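Local coordinates for putative short-chain dehydrogenase/reductase (Burkholderia xenovorans, PDB 5JY1), which probably reduces 3-oxoacyl-[acyl-carrier-protein] as a short-chain dehydrogenase/reductase, and is captured here with NAD bound in its nucleotide pocket, at residues 149-154 / 164-169. Residues are numbered along the deposited sequence; the frame is centred on the assembly and turned at random.
Sequences FYSIDT and YNTAKA. With NAD (nicotinamide-adenine-dinucleotide), chain E; ACT (acetate ion), chain H.
Lys168 NZ is gripped twice: it donates to Phe149 O at 2.9 Å and to the hydroxyl O3D of the NAD nicotinamide ribose at the same 2.9 Å. The amine reaches Phe149 O from above the carbonyl plane, 46° out of it, rather than along a lone pair. The first torsion of Lys168, chi1 -68°, sets CG over one face of the Tyr164 ring, 3.8 Å above its centre; a bend at chi2 then turns the chain toward the ribose and Phe149 O, its outer carbons extended. The phenol points the same way. Tyr164 OH lies 2.7 Å from NAD O2D and is also close to one oxygen of an acetate ion, probably from the crystallisation liquor; a water joins the other acetate oxygen to Ser151 OG. Ser151 presses CB against Tyr164 OH at 3.3 Å, while its OG lies in the plane of the phenol, at the ring edge. That OG also accepts from Asp153 N, capping the turn into the next helix. Tyr164 and Lys168 fit the YxxxK motif of the SDR family, and Ser151 is placed as its usual serine partner, consistent with the Ser-Tyr-Lys active site. Farther from the NAD, Thr154 CG2 packs tightly against Lys168 CB at 3.4 Å, and Thr154 OG1 donates almost straight down the C=O axis of Ser151. Asp153 CB rests on Asn165 OD1, their flat groups turned 77° apart; His161 holds Asp153 OD2, while Asn165 ND2 is hydrogen-bonded to Ala158 O of its own chain and to Ser177 OG of the second subunit. The contact thus joins the end of strand 144-149 in the Rossmann sheet, and the short helix 153-156 after it, to helix 162-182, with strand 187-194 alongside Phe149 and Tyr150 and helix 113-141 touching Lys168.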
ATOM      1  N   PHE A 149     -15.343   2.830   8.715  1.00 20.24           N
ATOM      2  CA  PHE A 149     -15.258   1.424   8.342  0.74 19.47           C
ATOM      3  C   PHE A 149     -15.223   1.296   6.828  1.00 22.71           C
ATOM      4  O   PHE A 149     -16.102   1.814   6.135  1.00 20.94           O
ATOM      5  CB  PHE A 149     -16.427   0.623   8.917  0.74 19.29           C
ATOM      6  CG  PHE A 149     -16.242   0.245  10.359  0.74 20.23           C
ATOM      7  CD1 PHE A 149     -15.565  -0.908  10.701  0.74 21.66           C
ATOM      8  CD2 PHE A 149     -16.717   1.056  11.369  0.74 21.22           C
ATOM      9  CE1 PHE A 149     -15.378  -1.263  12.029  0.74 25.18           C
ATOM     10  CE2 PHE A 149     -16.540   0.706  12.700  0.74 23.92           C
ATOM     11  CZ  PHE A 149     -15.871  -0.456  13.031  0.74 26.69           C
ATOM     12  N   TYR A 150     -14.204   0.613   6.317  1.00 16.57           N
ATOM     13  CA  TYR A 150     -14.183   0.299   4.896  1.00 17.08           C
ATOM     14  C   TYR A 150     -14.136  -1.222   4.797  1.00 18.54           C
ATOM     15  O   TYR A 150     -14.652  -1.904   5.693  1.00 17.89           O
ATOM     16  CB  TYR A 150     -13.038   1.033   4.171  1.00 15.58           C
ATOM     17  CG  TYR A 150     -11.635   0.475   4.321  1.00 16.79           C
ATOM     18  CD1 TYR A 150     -10.962   0.530   5.538  1.00 14.92           C
ATOM     19  CD2 TYR A 150     -10.964  -0.058   3.222  1.00 18.82           C
ATOM     20  CE1 TYR A 150      -9.664   0.031   5.661  1.00 16.97           C
ATOM     21  CE2 TYR A 150      -9.688  -0.551   3.331  1.00 19.54           C
ATOM     22  CZ  TYR A 150      -9.041  -0.509   4.546  1.00 18.92           C
ATOM     23  OH  TYR A 150      -7.772  -1.008   4.638  1.00 18.62           O
ATOM     24  N   SER A 151     -13.563  -1.781   3.735  1.00 17.13           N
ATOM     25  CA  SER A 151     -13.637  -3.219   3.559  1.00 17.02           C
ATOM     26  C   SER A 151     -12.445  -3.720   2.762  1.00 17.70           C
ATOM     27  O   SER A 151     -11.944  -3.041   1.859  1.00 17.46           O
ATOM     28  CB  SER A 151     -14.936  -3.635   2.853  1.00 16.61           C
ATOM     29  OG  SER A 151     -14.944  -5.036   2.600  1.00 17.53           O
ATOM     30  N   ILE A 152     -12.017  -4.939   3.093  1.00 15.83           N
ATOM     31  CA  ILE A 152     -11.027  -5.651   2.289  1.00 14.92           C
ATOM     32  C   ILE A 152     -11.489  -5.799   0.843  1.00 18.26           C
ATOM     33  O   ILE A 152     -10.656  -5.924  -0.063  1.00 14.75           O
ATOM     34  CB  ILE A 152     -10.725  -7.023   2.936  1.00 16.46           C
ATOM     35  CG1 ILE A 152      -9.564  -7.722   2.231  1.00 19.64           C
ATOM     36  CG2 ILE A 152     -11.949  -7.923   2.881  1.00 17.49           C
ATOM     37  CD1 ILE A 152      -9.144  -8.994   2.912  1.00 20.70           C
ATOM     38  N   ASP A 153     -12.808  -5.768   0.601  1.00 17.31           N
ATOM     39  CA  ASP A 153     -13.317  -5.850  -0.770  1.00 14.23           C
ATOM     40  C   ASP A 153     -12.807  -4.706  -1.640  1.00 14.50           C
ATOM     41  O   ASP A 153     -12.699  -4.866  -2.866  1.00 15.44           O
ATOM     42  CB  ASP A 153     -14.850  -5.845  -0.773  1.00 17.00           C
ATOM     43  CG  ASP A 153     -15.458  -7.157  -0.291  1.00 19.70           C
ATOM     44  OD1 ASP A 153     -14.725  -8.142  -0.023  1.00 20.01           O
ATOM     45  OD2 ASP A 153     -16.702  -7.202  -0.216  1.00 21.84           O
ATOM     46  N   THR A 154     -12.523  -3.536  -1.044  1.00 16.27           N
ATOM     47  CA  THR A 154     -11.997  -2.413  -1.821  1.00 18.11           C
ATOM     48  C   THR A 154     -10.598  -2.682  -2.330  1.00 17.61           C
ATOM     49  O   THR A 154     -10.149  -2.000  -3.259  1.00 17.03           O
ATOM     50  CB  THR A 154     -11.934  -1.120  -1.000  1.00 16.57           C
ATOM     51  OG1 THR A 154     -10.915  -1.244   0.009  1.00 19.44           O
ATOM     52  CG2 THR A 154     -13.252  -0.837  -0.338  1.00 18.56           C
ATOM     53  N   TYR A 164     -20.289  -1.089  -3.768  1.00 14.84           N
ATOM     54  CA  TYR A 164     -19.750  -1.083  -2.416  1.00 16.26           C
ATOM     55  C   TYR A 164     -18.253  -0.787  -2.415  1.00 15.09           C
ATOM     56  O   TYR A 164     -17.772   0.062  -1.650  1.00 14.93           O
ATOM     57  CB  TYR A 164     -20.058  -2.442  -1.795  1.00 18.99           C
ATOM     58  CG  TYR A 164     -19.539  -2.703  -0.415  1.00 24.82           C
ATOM     59  CD1 TYR A 164     -20.236  -2.264   0.699  1.00 26.85           C
ATOM     60  CD2 TYR A 164     -18.383  -3.446  -0.221  1.00 28.33           C
ATOM     61  CE1 TYR A 164     -19.777  -2.523   1.972  1.00 30.24           C
ATOM     62  CE2 TYR A 164     -17.918  -3.717   1.048  1.00 30.42           C
ATOM     63  CZ  TYR A 164     -18.619  -3.253   2.138  1.00 35.78           C
ATOM     64  OH  TYR A 164     -18.169  -3.515   3.407  1.00 39.35           O
ATOM     65  N   ASN A 165     -17.504  -1.464  -3.294  1.00 13.65           N
ATOM     66  CA  ASN A 165     -16.054  -1.278  -3.353  1.00 12.91           C
ATOM     67  C   ASN A 165     -15.693   0.160  -3.688  1.00 17.46           C
ATOM     68  O   ASN A 165     -14.730   0.713  -3.145  1.00 15.54           O
ATOM     69  CB  ASN A 165     -15.430  -2.214  -4.396  1.00 13.45           C
ATOM     70  CG  ASN A 165     -15.717  -3.678  -4.138  1.00 13.87           C
ATOM     71  OD1 ASN A 165     -16.043  -4.087  -3.013  1.00 16.13           O
ATOM     72  ND2 ASN A 165     -15.593  -4.491  -5.187  1.00 14.39           N
ATOM     73  N   THR A 166     -16.454   0.775  -4.597  1.00 14.53           N
ATOM     74  CA  THR A 166     -16.221   2.163  -4.978  1.00 13.82           C
ATOM     75  C   THR A 166     -16.493   3.109  -3.814  1.00 18.09           C
ATOM     76  O   THR A 166     -15.665   3.970  -3.492  1.00 14.76           O
ATOM     77  CB  THR A 166     -17.107   2.499  -6.174  1.00 16.34           C
ATOM     78  OG1 THR A 166     -16.718   1.669  -7.278  1.00 16.73           O
ATOM     79  CG2 THR A 166     -16.979   3.967  -6.561  1.00 15.21           C
ATOM     80  N   ALA A 167     -17.647   2.954  -3.163  1.00 12.86           N
ATOM     81  CA  ALA A 167     -18.008   3.864  -2.075  1.00 16.83           C
ATOM     82  C   ALA A 167     -17.061   3.716  -0.890  1.00 16.59           C
ATOM     83  O   ALA A 167     -16.621   4.719  -0.312  1.00 14.88           O
ATOM     84  CB  ALA A 167     -19.451   3.616  -1.640  1.00 16.28           C
ATOM     85  N   LYS A 168     -16.718   2.477  -0.526  1.00 14.26           N
ATOM     86  CA  LYS A 168     -15.828   2.270   0.616  1.00 16.39           C
ATOM     87  C   LYS A 168     -14.399   2.713   0.309  1.00 15.96           C
ATOM     88  O   LYS A 168     -13.677   3.148   1.215  1.00 14.32           O
ATOM     89  CB  LYS A 168     -15.866   0.801   1.054  1.00 15.46           C
ATOM     90  CG  LYS A 168     -17.197   0.336   1.674  1.00 20.79           C
ATOM     91  CD  LYS A 168     -17.504   1.078   2.969  1.00 23.87           C
ATOM     92  CE  LYS A 168     -18.514   0.305   3.817  1.00 27.25           C
ATOM     93  NZ  LYS A 168     -18.699   0.932   5.165  1.00 30.16           N
ATOM     94  N   ALA A 169     -13.976   2.644  -0.957  1.00 14.13           N
ATOM     95  CA  ALA A 169     -12.701   3.252  -1.321  1.00 13.50           C
ATOM     96  C   ALA A 169     -12.740   4.763  -1.110  1.00 15.17           C
ATOM     97  O   ALA A 169     -11.778   5.352  -0.597  1.00 14.44           O
ATOM     98  CB  ALA A 169     -12.350   2.915  -2.776  1.00 13.84           C
TER
HETATM   99  PA  NAD E 301     -25.114  -5.195   9.516  0.84 24.54           P
HETATM  100  O1A NAD E 301     -25.894  -5.379   8.250  0.84 26.92           O
HETATM  101  O2A NAD E 301     -25.087  -6.434  10.399  0.84 30.02           O
HETATM  102  O5B NAD E 301     -25.693  -3.897  10.393  0.84 21.58           O
HETATM  103  C5B NAD E 301     -25.988  -2.752   9.672  0.84 20.55           C
HETATM  104  C4B NAD E 301     -26.697  -1.729  10.649  0.84 21.09           C
HETATM  105  O4B NAD E 301     -26.868  -0.616  10.019  0.84 20.86           O
HETATM  106  C3B NAD E 301     -28.131  -2.274  10.978  0.84 27.25           C
HETATM  107  O3B NAD E 301     -28.369  -2.193  12.349  0.84 25.20           O
HETATM  108  C2B NAD E 301     -29.031  -1.352  10.191  0.84 31.24           C
HETATM  109  O2B NAD E 301     -30.423  -1.321  10.775  0.84 27.98           O
HETATM  110  C1B NAD E 301     -28.398  -0.199  10.295  0.84 25.99           C
HETATM  111  N9A NAD E 301     -28.820   0.730   9.261  0.84 20.98           N
HETATM  112  C8A NAD E 301     -29.108   0.419   7.995  0.84 23.64           C
HETATM  113  N7A NAD E 301     -29.455   1.528   7.374  0.84 25.49           N
HETATM  114  C5A NAD E 301     -29.384   2.530   8.255  0.84 21.22           C
HETATM  115  C6A NAD E 301     -29.655   3.892   8.113  0.84 19.96           C
HETATM  116  N6A NAD E 301     -30.086   4.763   7.028  0.84 22.79           N
HETATM  117  N1A NAD E 301     -29.510   4.698   9.147  0.84 19.48           N
HETATM  118  C2A NAD E 301     -29.095   4.190  10.355  0.84 18.91           C
HETATM  119  N3A NAD E 301     -28.838   2.869  10.506  0.84 19.70           N
HETATM  120  C4A NAD E 301     -28.987   2.040   9.424  0.84 20.19           C
HETATM  121  O3  NAD E 301     -23.579  -4.755   9.098  0.84 24.44           O
HETATM  122  PN  NAD E 301     -22.159  -5.367   9.621  0.84 27.36           P
HETATM  123  O1N NAD E 301     -21.914  -6.703   8.936  0.84 27.40           O
HETATM  124  O2N NAD E 301     -22.092  -5.555  11.147  0.84 26.55           O
HETATM  125  O5D NAD E 301     -20.988  -4.319   9.099  0.84 26.66           O
HETATM  126  C5D NAD E 301     -20.832  -3.072   9.773  0.84 25.32           C
HETATM  127  C4D NAD E 301     -19.729  -2.218   9.064  0.84 24.73           C
HETATM  128  O4D NAD E 301     -18.644  -2.958   8.840  0.84 23.27           O
HETATM  129  C3D NAD E 301     -20.244  -1.792   7.685  0.84 27.44           C
HETATM  130  O3D NAD E 301     -19.805  -0.560   7.363  0.84 24.96           O
HETATM  131  C2D NAD E 301     -19.623  -2.849   6.741  0.84 28.03           C
HETATM  132  O2D NAD E 301     -19.617  -2.274   5.369  0.84 26.87           O
HETATM  133  C1D NAD E 301     -18.422  -3.037   7.247  0.84 26.40           C
HETATM  134  N1N NAD E 301     -17.873  -4.345   6.925  0.84 28.64           N
HETATM  135  C2N NAD E 301     -18.290  -5.459   7.585  0.84 22.78           C
HETATM  136  C3N NAD E 301     -17.764  -6.715   7.273  0.84 22.74           C
HETATM  137  C7N NAD E 301     -18.225  -7.960   7.995  0.84 23.83           C
HETATM  138  O7N NAD E 301     -17.632  -9.018   7.849  0.84 26.17           O
HETATM  139  N7N NAD E 301     -19.349  -7.914   8.845  0.84 25.62           N
HETATM  140  C4N NAD E 301     -16.815  -6.822   6.289  0.84 24.35           C
HETATM  141  C5N NAD E 301     -16.392  -5.719   5.636  0.84 29.73           C
HETATM  142  C6N NAD E 301     -16.922  -4.461   5.958  0.84 30.72           C
HETATM  143  C   ACT H 304     -20.255  -6.112   4.524  1.00 50.44           C
HETATM  144  O   ACT H 304     -19.664  -6.953   3.817  1.00 49.92           O
HETATM  145  OXT ACT H 304     -19.981  -4.916   4.287  1.00 48.74           O
HETATM  146  CH3 ACT H 304     -21.232  -6.515   5.589  1.00 46.09           C
HETATM  147  O   HOH W   1     -17.150  -6.690   2.449  1.00 42.49           O